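Local coordinates for mandelate racemase/muconate lactonizing enzyme, C-terminal domain protein (Paracoccus denitrificans, PDB 4DWD) that binds magnesium and probably works as a hydro-lyase of the mandelate racemase branch of the enolase superfamily, at residues V28-E33 / D99-D104; V73-M78 / A93-C98; S130-G133 / A137-V140; R145-R150 / V159-D164; E223-H228 / G235-R240. One frame throughout, in Å; residues are numbered along the deposited sequence. Where two conformers were deposited one is given.

In the fold
Interactions 1 and 2 share helix 90-110 and touch each other in the N-terminal capping domain; interactions 3, 4 and 5 lie in the barrel domain, with centres 30 Å or more from those two. All five are buried, yet their chemistry differs. Interactions 1 and 2 are carried by apolar side chains, with no hydrogen bond across, strand on helix and helix on helix. Interaction 4 is likewise apolar, whereas interaction 3, its neighbour in the same beta-alpha-beta unit, rests on an arginine-carbonyl bond and a water. Interaction 5 is a light apolar contact at the end of the strand that carries metal-site residue Glu223, which Lys160 of interaction 4 reaches by a salt bridge.

Interaction 1 (V28-E33 / D99-D104); sequences VRITAE and DIALWD
Ile30 carries this contact, pushing its CD1 methyl at Ala101 and Leu102 on the facing helix. The tight spot is at Ala101, whose CB lies 3.6 Å from Ile30 CD1 and 3.7 Å from Ile30 CG1, so the small methyl is pressed against the last two carbons of the longer isoleucine branch. That branch reaches the helix because CG1 stands anti to the carbonyl carbon (chi1 -53°) and the chain then runs on extended to CD1. Leu102 joins from one flank: its CB does not head straight for the strand, but the branch turns in, and Leu102 CD2 comes within 3.8 Å of Ile30 CD1, the two side chains crossing at a slant. Toward Val28 the fit is looser. There the closest approach is from a backbone atom, Val28 O, 4.1 Å from Ala101 CB, and the valine methyls stay farther off. No hydrogen bond links the two segments. Arg29 points away from the helix and, like Thr31, is partly exposed; Arg29 makes a salt bridge with Glu9 of strand 5-14. Asp99 points away from the strand; it and Trp103 are hydrogen-bonded to Thr279, while Ile5 of strand 5-14 packs on Ile30 and Leu102 and extends the apolar layer. A short axis separation of 8.1 Å, with the helix segment inclined 38° to the strand, suits an alanine at the interface. This is the antiparallel sheet backed by helices of the enolase-type N-terminal capping domain.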
# COMPACT_ATOMS: atom_id res chain seq x y z
N VAL B 28 44.24 -8.64 -8.22
CA VAL B 28 44.94 -7.45 -7.77
C VAL B 28 45.97 -7.90 -6.74
O VAL B 28 45.63 -8.60 -5.78
CB VAL B 28 43.98 -6.39 -7.18
CG1 VAL B 28 44.75 -5.22 -6.58
CG2 VAL B 28 43.03 -5.87 -8.25
N ARG B 29 47.23 -7.53 -6.96
CA ARG B 29 48.28 -7.80 -5.98
C ARG B 29 48.70 -6.47 -5.37
O ARG B 29 49.12 -5.56 -6.08
CB ARG B 29 49.47 -8.52 -6.62
CG ARG B 29 50.63 -8.69 -5.63
CD ARG B 29 51.73 -9.61 -6.15
NE ARG B 29 52.29 -9.15 -7.41
CZ ARG B 29 52.95 -9.94 -8.25
NH1 ARG B 29 53.12 -11.23 -7.96
NH2 ARG B 29 53.43 -9.46 -9.39
N ILE B 30 48.56 -6.37 -4.05
CA ILE B 30 49.00 -5.17 -3.32
C ILE B 30 50.21 -5.52 -2.46
O ILE B 30 50.16 -6.44 -1.66
CB ILE B 30 47.87 -4.55 -2.46
CG1 ILE B 30 46.63 -4.29 -3.34
CG2 ILE B 30 48.34 -3.25 -1.79
CD1 ILE B 30 45.49 -3.52 -2.68
N THR B 31 51.29 -4.75 -2.63
CA THR B 31 52.52 -4.96 -1.88
C THR B 31 52.68 -3.80 -0.92
O THR B 31 52.55 -2.64 -1.31
CB THR B 31 53.73 -5.06 -2.82
OG1 THR B 31 53.46 -6.06 -3.81
CG2 THR B 31 55.00 -5.43 -2.04
N ALA B 32 52.92 -4.13 0.35
CA ALA B 32 53.15 -3.12 1.37
C ALA B 32 54.62 -2.72 1.37
O ALA B 32 55.46 -3.39 0.74
CB ALA B 32 52.73 -3.64 2.73
N GLU B 33 54.94 -1.65 2.09
CA GLU B 33 56.31 -1.15 2.15
C GLU B 33 57.30 -2.16 2.74
O GLU B 33 58.50 -2.07 2.48
CB GLU B 33 56.37 0.19 2.90
CG GLU B 33 55.89 0.13 4.35
CD GLU B 33 55.92 1.48 5.06
OE1 GLU B 33 56.85 2.29 4.82
OE2 GLU B 33 55.01 1.72 5.88
N ASP B 99 39.57 -4.34 -1.87
CA ASP B 99 39.18 -4.62 -0.50
C ASP B 99 39.71 -5.96 -0.03
O ASP B 99 40.26 -6.08 1.07
CB ASP B 99 37.66 -4.62 -0.37
CG ASP B 99 37.21 -4.88 1.05
OD1 ASP B 99 37.16 -3.92 1.85
OD2 ASP B 99 36.92 -6.03 1.37
N ILE B 100 39.58 -6.98 -0.87
CA ILE B 100 40.01 -8.33 -0.50
C ILE B 100 41.54 -8.34 -0.29
O ILE B 100 42.05 -8.89 0.70
CB ILE B 100 39.57 -9.37 -1.54
CG1 ILE B 100 38.04 -9.53 -1.56
CG2 ILE B 100 40.19 -10.73 -1.22
CD1 ILE B 100 37.52 -10.21 -2.82
N ALA B 101 42.27 -7.68 -1.19
CA ALA B 101 43.72 -7.61 -1.08
C ALA B 101 44.16 -6.89 0.21
O ALA B 101 45.13 -7.32 0.85
CB ALA B 101 44.32 -6.94 -2.31
N LEU B 102 43.47 -5.81 0.57
CA LEU B 102 43.81 -5.07 1.79
C LEU B 102 43.51 -5.87 3.04
O LEU B 102 44.25 -5.79 4.02
CB LEU B 102 43.15 -3.68 1.83
CG LEU B 102 43.71 -2.72 0.76
CD1 LEU B 102 42.96 -1.39 0.76
CD2 LEU B 102 45.22 -2.48 0.93
N TRP B 103 42.43 -6.66 3.01
CA TRP B 103 42.14 -7.58 4.11
C TRP B 103 43.18 -8.67 4.26
O TRP B 103 43.54 -9.06 5.37
CB TRP B 103 40.76 -8.21 3.92
CG TRP B 103 39.68 -7.45 4.65
CD1 TRP B 103 38.73 -6.60 4.10
CD2 TRP B 103 39.40 -7.47 6.08
NE1 TRP B 103 37.91 -6.10 5.08
CE2 TRP B 103 38.26 -6.58 6.30
CE3 TRP B 103 39.98 -8.10 7.18
CZ2 TRP B 103 37.72 -6.35 7.56
CZ3 TRP B 103 39.44 -7.85 8.45
CH2 TRP B 103 38.33 -7.00 8.63
N ASP B 104 43.67 -9.18 3.13
CA ASP B 104 44.74 -10.18 3.15
C ASP B 104 46.00 -9.56 3.80
O ASP B 104 46.61 -10.14 4.72
CB ASP B 104 45.01 -10.67 1.72
CG ASP B 104 45.87 -11.93 1.66
OD1 ASP B 104 45.91 -12.72 2.62
OD2 ASP B 104 46.50 -12.12 0.59

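Interaction 2 (V73-M78 / A93-C98); sequences VLLDRM and AALAAC
Leu95 meets the facing helix first, setting CD2 against Met78 CB and Leu75 O: Leu95 CD2 lies 3.7 Å from Met78 CB and 3.9 Å from the backbone atom Leu75 O. Its CG is anti to the carbonyl carbon (chi1 -68°), and Leu75 has nearly the same torsion. The two leucines slide past each other in opposite directions, with Leu75 CD2 and Leu95 CD2 4.1 Å apart. Met78, a selenomethionine in the crystal, touches through CB alone; its chain bends at the next torsions and leads away, and its side chain also packs on Phe62 of helix 49-63. One turn on, Cys98 presents CB to Leu75 CD2 at 4.0 Å, while Leu75 CD1 rests near the backbone of segment 93-98, 4.0 Å from Leu95 O. Cutting Leu75 back to an alanine is likely to open a gap between the helices beside Leu95 and Cys98 and take from Cys98 CB the methyl that lies against it. The segments run at 171° with axes 10.6 Å apart, a spacing filled by these side chains. Such an apolar seam joins two antiparallel helices of the helical part of the enolase-type capping domain.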
# COMPACT_ATOMS: atom_id res chain seq x y z
N VAL B 73 37.81 3.70 4.69
CA VAL B 73 37.81 5.10 4.30
C VAL B 73 38.40 5.25 2.89
O VAL B 73 37.86 5.97 2.06
CB VAL B 73 38.56 5.98 5.31
CG1 VAL B 73 38.64 7.43 4.84
CG2 VAL B 73 37.89 5.91 6.66
N LEU B 74 39.51 4.56 2.62
CA LEU B 74 40.13 4.68 1.30
C LEU B 74 39.20 4.23 0.19
O LEU B 74 39.05 4.92 -0.82
CB LEU B 74 41.43 3.88 1.23
CG LEU B 74 42.58 4.38 2.09
CD1 LEU B 74 43.66 3.31 2.21
CD2 LEU B 74 43.15 5.67 1.51
N LEU B 75 38.59 3.07 0.36
CA LEU B 75 37.77 2.51 -0.71
C LEU B 75 36.38 3.13 -0.81
O LEU B 75 35.80 3.19 -1.88
CB LEU B 75 37.73 0.98 -0.66
CG LEU B 75 39.11 0.35 -0.88
CD1 LEU B 75 38.97 -1.14 -0.67
CD2 LEU B 75 39.69 0.66 -2.27
N ASP B 76 35.84 3.64 0.31
CA ASP B 76 34.59 4.38 0.21
C ASP B 76 34.82 5.75 -0.43
O ASP B 76 33.96 6.23 -1.18
CB ASP B 76 33.88 4.50 1.57
CG ASP B 76 33.37 3.16 2.09
OD1 ASP B 76 33.48 2.14 1.37
OD2 ASP B 76 32.85 3.15 3.22
N ARG B 77 35.97 6.37 -0.16
CA ARG B 77 36.34 7.58 -0.91
C ARG B 77 36.43 7.25 -2.41
O ARG B 77 35.91 7.99 -3.23
CB ARG B 77 37.64 8.21 -0.42
CG ARG B 77 37.86 9.61 -0.99
CD ARG B 77 39.13 10.26 -0.47
NE ARG B 77 39.24 10.21 0.99
CZ ARG B 77 38.64 11.03 1.85
NH1 ARG B 77 38.85 10.88 3.15
NH2 ARG B 77 37.84 12.00 1.42
N MSE B 78 37.07 6.14 -2.75
CA MSE B 78 37.22 5.75 -4.16
C MSE B 78 35.87 5.47 -4.78
O MSE B 78 35.63 5.83 -5.94
CB MSE B 78 38.10 4.51 -4.34
CG MSE B 78 39.59 4.77 -4.27
SE MSE B 78 40.20 6.08 -5.61
CE MSE B 78 39.15 5.73 -7.20
N ALA B 93 33.47 -4.30 -8.91
CA ALA B 93 34.40 -5.45 -8.89
C ALA B 93 35.84 -5.00 -8.68
O ALA B 93 36.59 -5.66 -7.95
CB ALA B 93 34.28 -6.29 -10.15
N ALA B 94 36.23 -3.89 -9.30
CA ALA B 94 37.55 -3.30 -9.06
C ALA B 94 37.76 -2.96 -7.58
O ALA B 94 38.79 -3.28 -6.99
CB ALA B 94 37.73 -2.06 -9.92
N LEU B 95 36.75 -2.33 -6.99
CA LEU B 95 36.77 -1.97 -5.57
C LEU B 95 36.79 -3.22 -4.67
O LEU B 95 37.56 -3.27 -3.70
CB LEU B 95 35.60 -1.06 -5.23
CG LEU B 95 35.70 0.34 -5.85
CD1 LEU B 95 34.33 1.02 -5.83
CD2 LEU B 95 36.73 1.19 -5.13
N ALA B 96 35.97 -4.22 -5.01
CA ALA B 96 35.93 -5.49 -4.27
C ALA B 96 37.30 -6.14 -4.26
O ALA B 96 37.76 -6.60 -3.21
CB ALA B 96 34.92 -6.44 -4.89
N ALA B 97 37.96 -6.18 -5.42
CA ALA B 97 39.28 -6.82 -5.51
C ALA B 97 40.28 -6.13 -4.59
O ALA B 97 41.08 -6.80 -3.90
CB ALA B 97 39.76 -6.78 -6.96
N CYS B 98 40.25 -4.80 -4.55
CA CYS B 98 41.18 -4.06 -3.69
C CYS B 98 40.86 -4.27 -2.22
O CYS B 98 41.78 -4.39 -1.42
CB CYS B 98 41.18 -2.56 -4.04
SG CYS B 98 41.84 -2.21 -5.69

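Interaction 3 (S130-G133 / A137-V140); sequences SSIG and ARSV
The carbonyl oxygen Gly133 O is gripped by the guanidinium of Arg138 and by a water. Arg138 NH1 donates to Gly133 O at 2.7 Å; the bond is short but bent, with an N-H...O angle of 131°, and the oxygen sits 32° out of the guanidinium plane. The water closes a small ring: it accepts from Arg138 NH2 at 2.7 Å, lying in the guanidinium plane at its edge, and stands 3.2 Å from Gly133 O, to which it can donate. Arg138 spans the gap because its chain is extended from CG to NE, after CG leaves the backbone anti to the carbonyl carbon (chi1 -72°). Arg138 NH1 has a second acceptor in Asn135 OD1, so the short loop between the two segments is tied to the same nitrogen. Beside the polar group, Ile132 CG2 comes to 4.1 Å from Arg138 NH1, the two side chains crossing at about a right angle. A leucine in place of Arg138 would probably leave Gly133 O without its charged donor and the intervening loop less firmly held. Gly133 follows the end of strand 125-132, where Gly133 N is hydrogen-bonded to Asp327 OD2, and Arg138 leads into helix 140-154, with Ser139 at the N-cap. Val143 and Glu146 of that helix pack on the arginine, while the Ile132 side chain touches its Glu146 and Arg150 and Val159 of strand 158-162.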
# COMPACT_ATOMS: atom_id res chain seq x y z
N SER B 130 27.38 -28.60 -5.17
CA SER B 130 27.88 -28.70 -6.53
C SER B 130 27.01 -27.85 -7.43
O SER B 130 25.80 -28.12 -7.58
CB SER B 130 27.86 -30.15 -7.02
OG SER B 130 28.70 -30.98 -6.23
N SER B 131 27.61 -26.82 -8.02
CA SER B 131 26.92 -25.88 -8.88
C SER B 131 27.30 -26.22 -10.31
O SER B 131 28.45 -26.01 -10.71
CB SER B 131 27.33 -24.47 -8.50
OG SER B 131 26.55 -23.51 -9.19
N ILE B 132 26.34 -26.75 -11.07
CA ILE B 132 26.57 -27.38 -12.37
C ILE B 132 25.89 -26.58 -13.47
O ILE B 132 24.65 -26.55 -13.56
CB ILE B 132 26.05 -28.82 -12.34
CG1 ILE B 132 26.66 -29.55 -11.13
CG2 ILE B 132 26.30 -29.51 -13.68
CD1 ILE B 132 26.09 -30.91 -10.83
N GLY B 133 26.69 -25.95 -14.32
CA GLY B 133 26.17 -25.02 -15.32
C GLY B 133 25.99 -25.63 -16.69
O GLY B 133 26.29 -26.81 -16.90
N ALA B 137 21.96 -26.22 -23.00
CA ALA B 137 22.50 -26.81 -24.23
C ALA B 137 22.56 -28.33 -24.21
O ALA B 137 22.71 -28.96 -25.26
CB ALA B 137 23.89 -26.23 -24.50
N ARG B 138 22.46 -28.93 -23.03
CA ARG B 138 22.59 -30.38 -22.89
C ARG B 138 21.28 -31.11 -23.17
O ARG B 138 20.21 -30.54 -22.98
CB ARG B 138 23.02 -30.74 -21.47
CG ARG B 138 24.45 -30.40 -21.15
CD ARG B 138 24.84 -30.97 -19.79
NE ARG B 138 26.26 -30.70 -19.58
CZ ARG B 138 26.74 -29.91 -18.63
NH1 ARG B 138 25.92 -29.33 -17.77
NH2 ARG B 138 28.05 -29.71 -18.54
N SER B 139 21.38 -32.36 -23.61
CA SER B 139 20.25 -33.27 -23.59
C SER B 139 19.98 -33.71 -22.14
O SER B 139 20.83 -33.55 -21.27
CB SER B 139 20.55 -34.52 -24.43
OG SER B 139 21.61 -35.24 -23.83
N VAL B 140 18.81 -34.28 -21.89
CA VAL B 140 18.49 -34.81 -20.57
C VAL B 140 19.56 -35.79 -20.07
O VAL B 140 20.01 -35.69 -18.93
CB VAL B 140 17.10 -35.47 -20.54
CG1 VAL B 140 16.87 -36.20 -19.22
CG2 VAL B 140 15.99 -34.44 -20.75
O HOH W 1 29.24 -27.99 -16.79

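Interaction 4 (R145-R150 / V159-D164); sequences REVARR and VKIRWD
A beta-alpha-beta unit of the barrel, strand 125-132, helix 140-154 and strand 158-162, closes on itself where Val147 of the helix settles onto Val159 and Ile161 of the second strand. Val147 divides the work between its two methyls. Val147 CG2 meets Ile161 CG2 at 3.7 Å, the nearer pair, with the side chains crossing at about a right angle. Val147 CG1 reaches Val159 CG1 at 4.1 Å. With chi1 at 173°, Val147 holds CG1 anti to the backbone N and CG2 anti to the carbonyl carbon, which lets one residue bridge two positions of the strand. Ile161 takes a less usual setting: CG1 sits between the backbone N and the carbonyl carbon (chi1 48°), leaving CG2 as the methyl that meets the helix. As in other TIM-barrel domains, the helix packs outside the strands, and its neighbours share the layer: Leu187 and Leu188 of helix 174-188 also touch Val147, and Ile132 of strand 125-132 lies against it. Lys160, between the two contact residues, instead makes a salt bridge to the metal-site residue Glu223. On the helix, Arg149 grips Glu146 side-on in a salt bridge, Arg149 NE to Glu146 OE1 at 2.8 Å and Arg149 NH2 to Glu146 OE2 at 2.7 Å; both acceptors lie close to the guanidinium plane and are met on their syn sides, OE1 at a tilt of 35° from the carboxylate plane.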
# COMPACT_ATOMS: atom_id res chain seq x y z
N ARG B 145 24.20 -37.25 -16.62
CA ARG B 145 25.58 -37.73 -16.58
C ARG B 145 26.51 -36.76 -15.84
O ARG B 145 27.30 -37.19 -14.99
CB ARG B 145 26.11 -38.01 -17.99
CG ARG B 145 27.49 -38.64 -17.97
CD ARG B 145 28.01 -39.01 -19.34
NE ARG B 145 29.26 -39.77 -19.23
CZ ARG B 145 29.36 -41.08 -18.99
NH1 ARG B 145 28.29 -41.87 -18.84
NH2 ARG B 145 30.57 -41.63 -18.91
N GLU B 146 26.39 -35.47 -16.14
CA GLU B 146 27.27 -34.49 -15.52
C GLU B 146 26.96 -34.33 -14.04
O GLU B 146 27.87 -34.22 -13.22
CB GLU B 146 27.20 -33.16 -16.27
CG GLU B 146 28.11 -32.06 -15.71
CD GLU B 146 29.61 -32.36 -15.74
OE1 GLU B 146 30.07 -33.38 -16.32
OE2 GLU B 146 30.35 -31.55 -15.16
N VAL B 147 25.67 -34.31 -13.68
CA VAL B 147 25.33 -34.23 -12.25
C VAL B 147 25.90 -35.44 -11.49
O VAL B 147 26.51 -35.28 -10.43
CB VAL B 147 23.81 -34.09 -12.03
CG1 VAL B 147 23.47 -34.20 -10.54
CG2 VAL B 147 23.30 -32.78 -12.61
N ALA B 148 25.71 -36.65 -12.04
CA ALA B 148 26.22 -37.85 -11.39
C ALA B 148 27.74 -37.77 -11.22
O ALA B 148 28.27 -38.12 -10.17
CB ALA B 148 25.84 -39.09 -12.18
N ARG B 149 28.43 -37.28 -12.25
CA ARG B 149 29.90 -37.15 -12.20
C ARG B 149 30.35 -36.22 -11.07
O ARG B 149 31.24 -36.58 -10.28
CB ARG B 149 30.42 -36.65 -13.55
CG ARG B 149 31.94 -36.63 -13.67
CD ARG B 149 32.37 -35.97 -14.97
NE ARG B 149 32.19 -34.52 -14.94
CZ ARG B 149 33.03 -33.66 -14.36
NH1 ARG B 149 34.12 -34.10 -13.74
NH2 ARG B 149 32.77 -32.35 -14.40
N ARG B 150 29.75 -35.04 -10.99
CA ARG B 150 30.14 -34.03 -10.00
C ARG B 150 29.80 -34.53 -8.59
O ARG B 150 30.58 -34.34 -7.66
CB ARG B 150 29.41 -32.70 -10.26
CG ARG B 150 29.71 -31.99 -11.58
CD ARG B 150 31.00 -31.15 -11.58
NE ARG B 150 31.11 -30.32 -10.38
CZ ARG B 150 30.73 -29.05 -10.27
NH1 ARG B 150 30.24 -28.39 -11.32
NH2 ARG B 150 30.86 -28.44 -9.11
N VAL B 159 22.83 -29.88 -4.57
CA VAL B 159 23.19 -29.74 -5.99
C VAL B 159 22.40 -28.58 -6.57
O VAL B 159 21.23 -28.44 -6.26
CB VAL B 159 22.86 -31.03 -6.77
CG1 VAL B 159 23.00 -30.81 -8.27
CG2 VAL B 159 23.75 -32.16 -6.29
N LYS B 160 23.04 -27.74 -7.40
CA LYS B 160 22.29 -26.72 -8.14
C LYS B 160 22.57 -26.91 -9.61
O LYS B 160 23.74 -26.98 -10.00
CB LYS B 160 22.69 -25.30 -7.70
CG LYS B 160 21.83 -24.20 -8.32
CD LYS B 160 22.20 -22.81 -7.83
CE LYS B 160 23.38 -22.25 -8.59
NZ LYS B 160 23.90 -21.00 -7.97
N ILE B 161 21.51 -27.02 -10.40
CA ILE B 161 21.64 -27.11 -11.86
C ILE B 161 21.32 -25.75 -12.48
O ILE B 161 20.26 -25.17 -12.23
CB ILE B 161 20.79 -28.26 -12.47
CG1 ILE B 161 19.34 -28.24 -11.94
CG2 ILE B 161 21.47 -29.58 -12.15
CD1 ILE B 161 18.43 -29.28 -12.58
N ARG B 162 22.26 -25.23 -13.27
CA ARG B 162 22.13 -23.89 -13.85
C ARG B 162 22.01 -23.99 -15.35
O ARG B 162 22.58 -24.89 -15.97
CB ARG B 162 23.35 -23.01 -13.52
CG ARG B 162 23.94 -23.20 -12.12
CD ARG B 162 24.88 -22.06 -11.74
NE ARG B 162 25.85 -21.81 -12.80
CZ ARG B 162 27.00 -22.47 -12.96
NH1 ARG B 162 27.37 -23.41 -12.09
NH2 ARG B 162 27.79 -22.18 -13.98
N TRP B 163 21.29 -23.05 -15.95
CA TRP B 163 20.98 -23.12 -17.36
C TRP B 163 21.97 -22.48 -18.26
O TRP B 163 22.37 -23.07 -19.27
CB TRP B 163 19.55 -22.63 -17.62
CG TRP B 163 18.68 -23.82 -17.90
CD1 TRP B 163 17.99 -24.11 -19.06
CD2 TRP B 163 18.48 -24.98 -17.03
NE1 TRP B 163 17.37 -25.33 -18.97
CE2 TRP B 163 17.63 -25.91 -17.77
CE3 TRP B 163 18.91 -25.34 -15.74
CZ2 TRP B 163 17.22 -27.12 -17.23
CZ3 TRP B 163 18.48 -26.56 -15.21
CH2 TRP B 163 17.67 -27.44 -15.94
N ASP B 164 22.39 -21.27 -17.89
CA ASP B 164 23.32 -20.49 -18.71
C ASP B 164 22.93 -20.43 -20.19
O ASP B 164 23.76 -20.66 -21.08
CB ASP B 164 24.75 -21.03 -18.53
CG ASP B 164 25.22 -20.90 -17.11
OD1 ASP B 164 25.22 -19.75 -16.61
OD2 ASP B 164 25.55 -21.93 -16.49

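Interaction 5 (E223-H228 / G235-R240); sequences EEPVQH and GEVAQR
Pro225 and Val226 pack on Val237 where the loop after strand 221-223 meets helix 231-240, a strand-loop-helix step of the TIM-barrel domain. Val237 faces both residues with separate methyls. Its chi1 of 168° puts CG1 anti to the backbone N and CG2 anti to the carbonyl carbon; Val237 CG1 then lies 4.1 Å from Pro225 CG, and Val237 CG2 lies 4.2 Å from Val226 CG1. The proline ring is puckered C-gamma endo, and it and the valine slide past each other in opposite directions. Val226, with chi1 at -57°, sets CG1 anti to its carbonyl carbon, where it meets Val237 CG2. Both distances are relaxed ones, and other residues thicken the layer: Met234 touches Pro225 and Val226, Ala207 lies on the proline, and Val204 lies on Val237. At the strand end Glu223, seen as a calcium ligand in a crystal structure of this protein, stays clear of the helix. The helix's outer face is polar and meets a neighbouring subunit, whose Arg266 forms a salt bridge with Glu236. Within the helix Glu236 is extended through CG and CD, and Arg240 folds back one turn to it in a second salt bridge: Arg240 NH1 donates to Glu236 OE2 at 2.9 Å, on the anti side of the carboxylate but tilted from its plane, through a bent N-H...O angle of 139°.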
# COMPACT_ATOMS: atom_id res chain seq x y z
N GLU B 223 16.72 -19.91 -8.53
CA GLU B 223 17.59 -18.75 -8.63
C GLU B 223 17.38 -17.99 -9.93
O GLU B 223 17.28 -18.59 -11.00
CB GLU B 223 19.05 -19.23 -8.50
CG GLU B 223 20.10 -18.13 -8.45
CD GLU B 223 21.43 -18.62 -7.92
OE1 GLU B 223 21.46 -19.65 -7.21
OE2 GLU B 223 22.45 -17.95 -8.20
N GLU B 224 17.32 -16.66 -9.81
CA GLU B 224 17.28 -15.74 -10.95
C GLU B 224 16.27 -16.14 -12.05
O GLU B 224 16.62 -16.27 -13.22
CB GLU B 224 18.69 -15.54 -11.54
CG GLU B 224 19.69 -14.90 -10.58
CD GLU B 224 19.68 -13.37 -10.61
OE1 GLU B 224 19.25 -12.77 -11.62
OE2 GLU B 224 20.13 -12.76 -9.63
N PRO B 225 14.98 -16.32 -11.67
CA PRO B 225 14.02 -16.77 -12.68
C PRO B 225 13.77 -15.79 -13.85
O PRO B 225 13.60 -16.24 -14.99
CB PRO B 225 12.72 -16.97 -11.87
CG PRO B 225 12.91 -16.20 -10.60
CD PRO B 225 14.39 -16.29 -10.31
N VAL B 226 13.74 -14.49 -13.57
CA VAL B 226 13.45 -13.48 -14.60
C VAL B 226 14.68 -12.61 -14.84
O VAL B 226 15.67 -12.73 -14.12
CB VAL B 226 12.21 -12.62 -14.22
CG1 VAL B 226 11.00 -13.52 -14.01
CG2 VAL B 226 12.47 -11.74 -12.98
N GLN B 227 14.63 -11.74 -15.85
CA GLN B 227 15.76 -10.84 -16.09
C GLN B 227 16.06 -10.02 -14.84
O GLN B 227 15.15 -9.51 -14.19
CB GLN B 227 15.48 -9.92 -17.28
CG GLN B 227 15.21 -10.65 -18.59
CD GLN B 227 16.43 -11.29 -19.23
OE1 GLN B 227 17.56 -11.05 -18.80
NE2 GLN B 227 16.21 -12.08 -20.28
N HIS B 228 17.34 -9.86 -14.51
CA HIS B 228 17.72 -9.25 -13.24
C HIS B 228 17.31 -7.80 -13.16
O HIS B 228 17.13 -7.28 -12.06
CB HIS B 228 19.23 -9.39 -13.01
CG HIS B 228 20.03 -8.25 -13.59
ND1 HIS B 228 20.33 -8.17 -14.90
CD2 HIS B 228 20.56 -7.11 -12.99
CE1 HIS B 228 21.01 -7.03 -15.13
NE2 HIS B 228 21.15 -6.38 -13.96
N GLY B 235 10.82 -9.86 -7.28
CA GLY B 235 10.20 -9.96 -5.96
C GLY B 235 8.76 -10.45 -6.02
O GLY B 235 8.30 -11.14 -5.11
N GLU B 236 8.04 -10.08 -7.08
CA GLU B 236 6.67 -10.55 -7.29
C GLU B 236 6.64 -12.07 -7.44
O GLU B 236 5.83 -12.76 -6.80
CB GLU B 236 6.05 -9.89 -8.52
CG GLU B 236 4.68 -10.44 -8.88
CD GLU B 236 4.06 -9.75 -10.07
OE1 GLU B 236 4.05 -8.50 -10.08
OE2 GLU B 236 3.58 -10.46 -10.99
N VAL B 237 7.56 -12.58 -8.27
CA VAL B 237 7.62 -14.02 -8.48
C VAL B 237 7.98 -14.70 -7.16
O VAL B 237 7.38 -15.73 -6.81
CB VAL B 237 8.62 -14.38 -9.60
CG1 VAL B 237 8.92 -15.88 -9.64
CG2 VAL B 237 8.10 -13.89 -10.95
N ALA B 238 8.91 -14.10 -6.41
CA ALA B 238 9.30 -14.64 -5.10
C ALA B 238 8.09 -14.74 -4.15
O ALA B 238 7.93 -15.74 -3.45
CB ALA B 238 10.40 -13.78 -4.48
N GLN B 239 7.24 -13.73 -4.13
CA GLN B 239 6.11 -13.74 -3.22
C GLN B 239 4.97 -14.62 -3.70
O GLN B 239 4.20 -15.11 -2.89
CB GLN B 239 5.62 -12.33 -2.95
CG GLN B 239 6.59 -11.52 -2.09
CD GLN B 239 6.73 -12.06 -0.68
OE1 GLN B 239 5.73 -12.36 -0.01
NE2 GLN B 239 7.96 -12.19 -0.22
N ARG B 240 4.87 -14.83 -5.02
CA ARG B 240 3.78 -15.63 -5.59
C ARG B 240 4.02 -17.12 -5.42
O ARG B 240 3.07 -17.87 -5.28
CB ARG B 240 3.55 -15.27 -7.06
CG ARG B 240 2.81 -13.95 -7.20
CD ARG B 240 2.75 -13.43 -8.62
NE ARG B 240 1.79 -14.21 -9.40
CZ ARG B 240 1.47 -13.94 -10.66
NH1 ARG B 240 2.04 -12.92 -11.29
NH2 ARG B 240 0.59 -14.72 -11.28